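Local coordinates for protein gamma-glutamyl-gamma-aminobutyrate hydrolase PuuD (Escherichia coli, PDB 6VTV) that hydrolyses the gamma-glutamyl linkage of gamma-glutamyl-gamma-aminobutyrate, releasing 4-aminobutanoate and glutamate in the last step of putrescine degradation, at residues N7-R20 and I39-H51. Numbering follows the deposited sequence.
Sequences NIMNNPVIGVVMCR and IIHAGGLPIALPH
The amide nitrogen ND2 of N11 donates to G43 O (3.0 Å), lying above that carbonyl's plane, and to N7 OD1, while OD1 of N11 accepts from Q61 of the second subunit. An asparagine suits this buried place because donors and acceptor share one flat group, and its partners, G43 O and Q61 above all, probably fix its rotation. G43 ends helix 33-42 in a Schellman motif, its positive phi pressing any CB on the preceding carbonyl O; at G44 a CB would meet I39 CG2.

From here the backbones of 13-17 and 45-49 run parallel, zipped by bonds such as L45 N to P12 O and I14 N to L45 O. P46 fits because its nitrogen faces away from 13-17, L45 N and I47 N supplying the donors. Beta-branched V13 and I47 meet CG1 to CD1 at 3.8 Å; on the opposite face V16 CG2 packs beside P46 CB. L49 CD1, on the V13 face, nears G15 CA (3.7 Å), where a CB would collide with it.

At the break in strand 13-23, M18, bent at chi3 (74°), sets SD against A48 CB (3.6 Å), and both residues also pack on their counterparts in the second subunit. H51 NE2 donates to M18 O at 2.8 Å, the oxygen at the ring's edge, NE2 above the carbonyl plane. Helix 33-42 thus links two neighbouring parallel strands, a beta-alpha-beta crossover interrupted by strand 26-32, within the central sheet of the class I glutamine amidotransferase-like fold.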
loop_
_atom_site.group_PDB
_atom_site.type_symbol
_atom_site.label_atom_id
_atom_site.label_comp_id
_atom_site.label_asym_id
_atom_site.label_seq_id
_atom_site.Cartn_x
_atom_site.Cartn_y
_atom_site.Cartn_z
ATOM N N ASN B 7 -9.705 20.617 -2.791
ATOM C CA ASN B 7 -10.080 21.123 -1.476
ATOM C C ASN B 7 -8.981 21.993 -0.870
ATOM O O ASN B 7 -7.796 21.682 -0.981
ATOM C CB ASN B 7 -10.405 19.963 -0.530
ATOM C CG ASN B 7 -9.327 18.895 -0.523
ATOM O OD1 ASN B 7 -8.230 19.102 -0.005
ATOM N ND2 ASN B 7 -9.637 17.740 -1.101
ATOM N N ILE B 8 -9.385 23.091 -0.235
ATOM C CA ILE B 8 -8.480 23.920 0.554
ATOM C C ILE B 8 -8.493 23.329 1.959
ATOM O O ILE B 8 -9.382 23.621 2.762
ATOM C CB ILE B 8 -8.897 25.389 0.548
ATOM C CG1 ILE B 8 -8.891 25.933 -0.881
ATOM C CG2 ILE B 8 -7.969 26.207 1.434
ATOM C CD1 ILE B 8 -10.274 26.096 -1.477
ATOM N N MET B 9 -7.504 22.491 2.260
ATOM C CA MET B 9 -7.688 21.561 3.362
ATOM C C MET B 9 -6.361 20.920 3.735
ATOM O O MET B 9 -5.567 20.572 2.858
ATOM C CB MET B 9 -8.699 20.481 2.960
ATOM C CG MET B 9 -8.935 19.392 3.976
ATOM S SD MET B 9 -10.384 18.432 3.509
ATOM C CE MET B 9 -10.689 17.538 5.023
ATOM N N ASN B 10 -6.131 20.774 5.038
ATOM C CA ASN B 10 -5.120 19.852 5.538
ATOM C C ASN B 10 -5.738 18.460 5.591
ATOM O O ASN B 10 -6.768 18.259 6.244
ATOM C CB ASN B 10 -4.620 20.280 6.914
ATOM C CG ASN B 10 -3.342 21.096 6.845
ATOM O OD1 ASN B 10 -3.334 22.220 6.343
ATOM N ND2 ASN B 10 -2.252 20.529 7.351
ATOM N N ASN B 11 -5.119 17.504 4.904
ATOM C CA ASN B 11 -5.739 16.208 4.679
ATOM C C ASN B 11 -5.305 15.222 5.749
ATOM O O ASN B 11 -4.103 14.931 5.861
ATOM C CB ASN B 11 -5.373 15.690 3.295
ATOM C CG ASN B 11 -5.601 16.729 2.213
ATOM O OD1 ASN B 11 -4.689 17.469 1.843
ATOM N ND2 ASN B 11 -6.828 16.796 1.707
ATOM N N PRO B 12 -6.230 14.689 6.550
ATOM C CA PRO B 12 -5.840 13.755 7.612
ATOM C C PRO B 12 -5.210 12.490 7.048
ATOM O O PRO B 12 -5.579 12.006 5.975
ATOM C CB PRO B 12 -7.167 13.447 8.320
ATOM C CG PRO B 12 -8.069 14.585 7.966
ATOM C CD PRO B 12 -7.667 15.007 6.586
ATOM N N VAL B 13 -4.245 11.954 7.791
ATOM C CA VAL B 13 -3.566 10.723 7.398
ATOM C C VAL B 13 -4.476 9.544 7.715
ATOM O O VAL B 13 -4.858 9.333 8.870
ATOM C CB VAL B 13 -2.214 10.581 8.112
ATOM C CG1 VAL B 13 -1.517 9.302 7.668
ATOM C CG2 VAL B 13 -1.339 11.795 7.847
ATOM N N ILE B 14 -4.817 8.768 6.691
ATOM C CA ILE B 14 -5.703 7.618 6.828
ATOM C C ILE B 14 -4.892 6.355 6.580
ATOM O O ILE B 14 -4.368 6.150 5.479
ATOM C CB ILE B 14 -6.895 7.705 5.862
ATOM C CG1 ILE B 14 -7.572 9.075 5.963
ATOM C CG2 ILE B 14 -7.889 6.598 6.150
ATOM C CD1 ILE B 14 -8.088 9.405 7.348
ATOM N N GLY B 15 -4.785 5.509 7.603
ATOM C CA GLY B 15 -4.151 4.217 7.443
ATOM C C GLY B 15 -5.111 3.199 6.861
ATOM O O GLY B 15 -6.189 2.973 7.416
ATOM N N VAL B 16 -4.738 2.579 5.745
ATOM C CA VAL B 16 -5.608 1.659 5.022
ATOM C C VAL B 16 -5.015 0.260 5.112
ATOM O O VAL B 16 -3.903 0.016 4.627
ATOM C CB VAL B 16 -5.793 2.087 3.559
ATOM C CG1 VAL B 16 -6.941 1.323 2.936
ATOM C CG2 VAL B 16 -6.040 3.584 3.472
ATOM N N VAL B 17 -5.763 -0.658 5.724
ATOM C CA VAL B 17 -5.310 -2.035 5.863
ATOM C C VAL B 17 -5.348 -2.723 4.506
ATOM O O VAL B 17 -6.355 -2.667 3.788
ATOM C CB VAL B 17 -6.168 -2.780 6.896
ATOM C CG1 VAL B 17 -5.909 -4.280 6.829
ATOM C CG2 VAL B 17 -5.881 -2.253 8.295
ATOM N N MET B 18 -4.250 -3.379 4.149
ATOM C CA MET B 18 -4.128 -4.031 2.857
ATOM C C MET B 18 -4.563 -5.493 2.939
ATOM O O MET B 18 -4.806 -6.042 4.016
ATOM C CB MET B 18 -2.690 -3.932 2.351
ATOM C CG MET B 18 -2.125 -2.525 2.382
ATOM S SD MET B 18 -0.399 -2.478 1.869
ATOM C CE MET B 18 -0.595 -2.712 0.111
ATOM N N CYS B 19 -4.664 -6.122 1.770
ATOM C CA CYS B 19 -4.979 -7.537 1.645
ATOM C C CYS B 19 -3.823 -8.267 0.973
ATOM O O CYS B 19 -2.990 -7.662 0.292
ATOM C CB CYS B 19 -6.268 -7.762 0.838
ATOM S SG CYS B 19 -7.730 -6.933 1.480
ATOM N N ARG B 20 -3.785 -9.581 1.163
ATOM C CA ARG B 20 -2.728 -10.415 0.610
ATOM C C ARG B 20 -3.210 -11.117 -0.652
ATOM O O ARG B 20 -4.331 -11.632 -0.706
ATOM C CB ARG B 20 -2.257 -11.456 1.628
ATOM C CG ARG B 20 -1.009 -12.232 1.218
ATOM C CD ARG B 20 -0.365 -12.852 2.444
ATOM N NE ARG B 20 1.039 -13.199 2.257
ATOM C CZ ARG B 20 1.491 -14.446 2.183
ATOM N NH1 ARG B 20 0.645 -15.463 2.272
ATOM N NH2 ARG B 20 2.786 -14.678 2.023
ATOM N N ILE B 39 -11.469 7.837 -0.493
ATOM C CA ILE B 39 -10.819 8.610 0.563
ATOM C C ILE B 39 -10.284 9.922 0.003
ATOM O O ILE B 39 -10.438 10.989 0.610
ATOM C CB ILE B 39 -9.703 7.782 1.225
ATOM C CG1 ILE B 39 -10.302 6.708 2.130
ATOM C CG2 ILE B 39 -8.768 8.678 2.022
ATOM C CD1 ILE B 39 -10.905 7.252 3.407
ATOM N N ILE B 40 -9.650 9.857 -1.172
ATOM C CA ILE B 40 -9.105 11.055 -1.808
ATOM C C ILE B 40 -10.205 12.083 -2.039
ATOM O O ILE B 40 -10.064 13.261 -1.690
ATOM C CB ILE B 40 -8.401 10.686 -3.128
ATOM C CG1 ILE B 40 -7.163 9.824 -2.865
ATOM C CG2 ILE B 40 -8.035 11.942 -3.907
ATOM C CD1 ILE B 40 -6.001 10.586 -2.283
ATOM N N HIS B 41 -11.321 11.647 -2.630
ATOM C CA HIS B 41 -12.404 12.571 -2.956
ATOM C C HIS B 41 -12.982 13.230 -1.710
ATOM O O HIS B 41 -13.467 14.364 -1.778
ATOM C CB HIS B 41 -13.502 11.835 -3.726
ATOM C CG HIS B 41 -14.557 12.736 -4.288
ATOM N ND1 HIS B 41 -15.726 13.021 -3.618
ATOM C CD2 HIS B 41 -14.621 13.410 -5.461
ATOM C CE1 HIS B 41 -16.465 13.835 -4.351
ATOM N NE2 HIS B 41 -15.818 14.086 -5.474
ATOM N N ALA B 42 -12.934 12.546 -0.569
ATOM C CA ALA B 42 -13.467 13.080 0.678
ATOM C C ALA B 42 -12.467 13.945 1.435
ATOM O O ALA B 42 -12.832 14.531 2.459
ATOM C CB ALA B 42 -13.945 11.937 1.579
ATOM N N GLY B 43 -11.227 14.040 0.966
ATOM C CA GLY B 43 -10.240 14.899 1.582
ATOM C C GLY B 43 -9.213 14.210 2.451
ATOM O O GLY B 43 -8.529 14.891 3.224
ATOM N N GLY B 44 -9.077 12.891 2.353
ATOM C CA GLY B 44 -8.111 12.182 3.159
ATOM C C GLY B 44 -6.794 11.943 2.443
ATOM O O GLY B 44 -6.707 11.989 1.215
ATOM N N LEU B 45 -5.756 11.696 3.241
ATOM C CA LEU B 45 -4.436 11.332 2.736
ATOM C C LEU B 45 -4.185 9.870 3.077
ATOM O O LEU B 45 -3.791 9.555 4.211
ATOM C CB LEU B 45 -3.352 12.228 3.345
ATOM C CG LEU B 45 -1.980 12.275 2.663
ATOM C CD1 LEU B 45 -1.282 13.586 2.982
ATOM C CD2 LEU B 45 -1.099 11.101 3.067
ATOM N N PRO B 46 -4.399 8.943 2.146
ATOM C CA PRO B 46 -4.287 7.520 2.477
ATOM C C PRO B 46 -2.858 7.014 2.390
ATOM O O PRO B 46 -2.089 7.396 1.504
ATOM C CB PRO B 46 -5.169 6.854 1.416
ATOM C CG PRO B 46 -5.006 7.745 0.223
ATOM C CD PRO B 46 -4.874 9.153 0.767
ATOM N N ILE B 47 -2.508 6.140 3.330
ATOM C CA ILE B 47 -1.277 5.363 3.272
ATOM C C ILE B 47 -1.640 3.910 3.545
ATOM O O ILE B 47 -2.396 3.618 4.479
ATOM C CB ILE B 47 -0.214 5.870 4.267
ATOM C CG1 ILE B 47 -0.770 5.925 5.691
ATOM C CG2 ILE B 47 0.303 7.240 3.844
ATOM C CD1 ILE B 47 0.299 6.103 6.749
ATOM N N ALA B 48 -1.128 3.006 2.716
ATOM C CA ALA B 48 -1.478 1.596 2.812
ATOM C C ALA B 48 -0.582 0.897 3.825
ATOM O O ALA B 48 0.632 1.121 3.861
ATOM C CB ALA B 48 -1.369 0.920 1.445
ATOM N N LEU B 49 -1.191 0.044 4.646
ATOM C CA LEU B 49 -0.495 -0.595 5.757
ATOM C C LEU B 49 -0.277 -2.073 5.473
ATOM O O LEU B 49 -1.251 -2.841 5.430
ATOM C CB LEU B 49 -1.291 -0.416 7.051
ATOM C CG LEU B 49 -1.759 1.009 7.356
ATOM C CD1 LEU B 49 -2.654 1.029 8.587
ATOM C CD2 LEU B 49 -0.571 1.941 7.534
ATOM N N PRO B 50 0.963 -2.520 5.281
ATOM C CA PRO B 50 1.214 -3.952 5.087
ATOM C C PRO B 50 0.989 -4.743 6.367
ATOM O O PRO B 50 1.012 -4.212 7.479
ATOM C CB PRO B 50 2.686 -4.011 4.657
ATOM C CG PRO B 50 3.084 -2.597 4.360
ATOM C CD PRO B 50 2.188 -1.717 5.160
ATOM N N HIS B 51 0.787 -6.052 6.185
ATOM C CA HIS B 51 0.484 -6.938 7.304
ATOM C C HIS B 51 1.638 -7.054 8.289
ATOM O O HIS B 51 1.405 -7.373 9.460
ATOM C CB HIS B 51 0.108 -8.328 6.783
ATOM C CG HIS B 51 -1.144 -8.347 5.963
ATOM N ND1 HIS B 51 -1.533 -9.442 5.223
ATOM C CD2 HIS B 51 -2.094 -7.402 5.763
ATOM C CE1 HIS B 51 -2.668 -9.173 4.604
ATOM N NE2 HIS B 51 -3.030 -7.942 4.913
#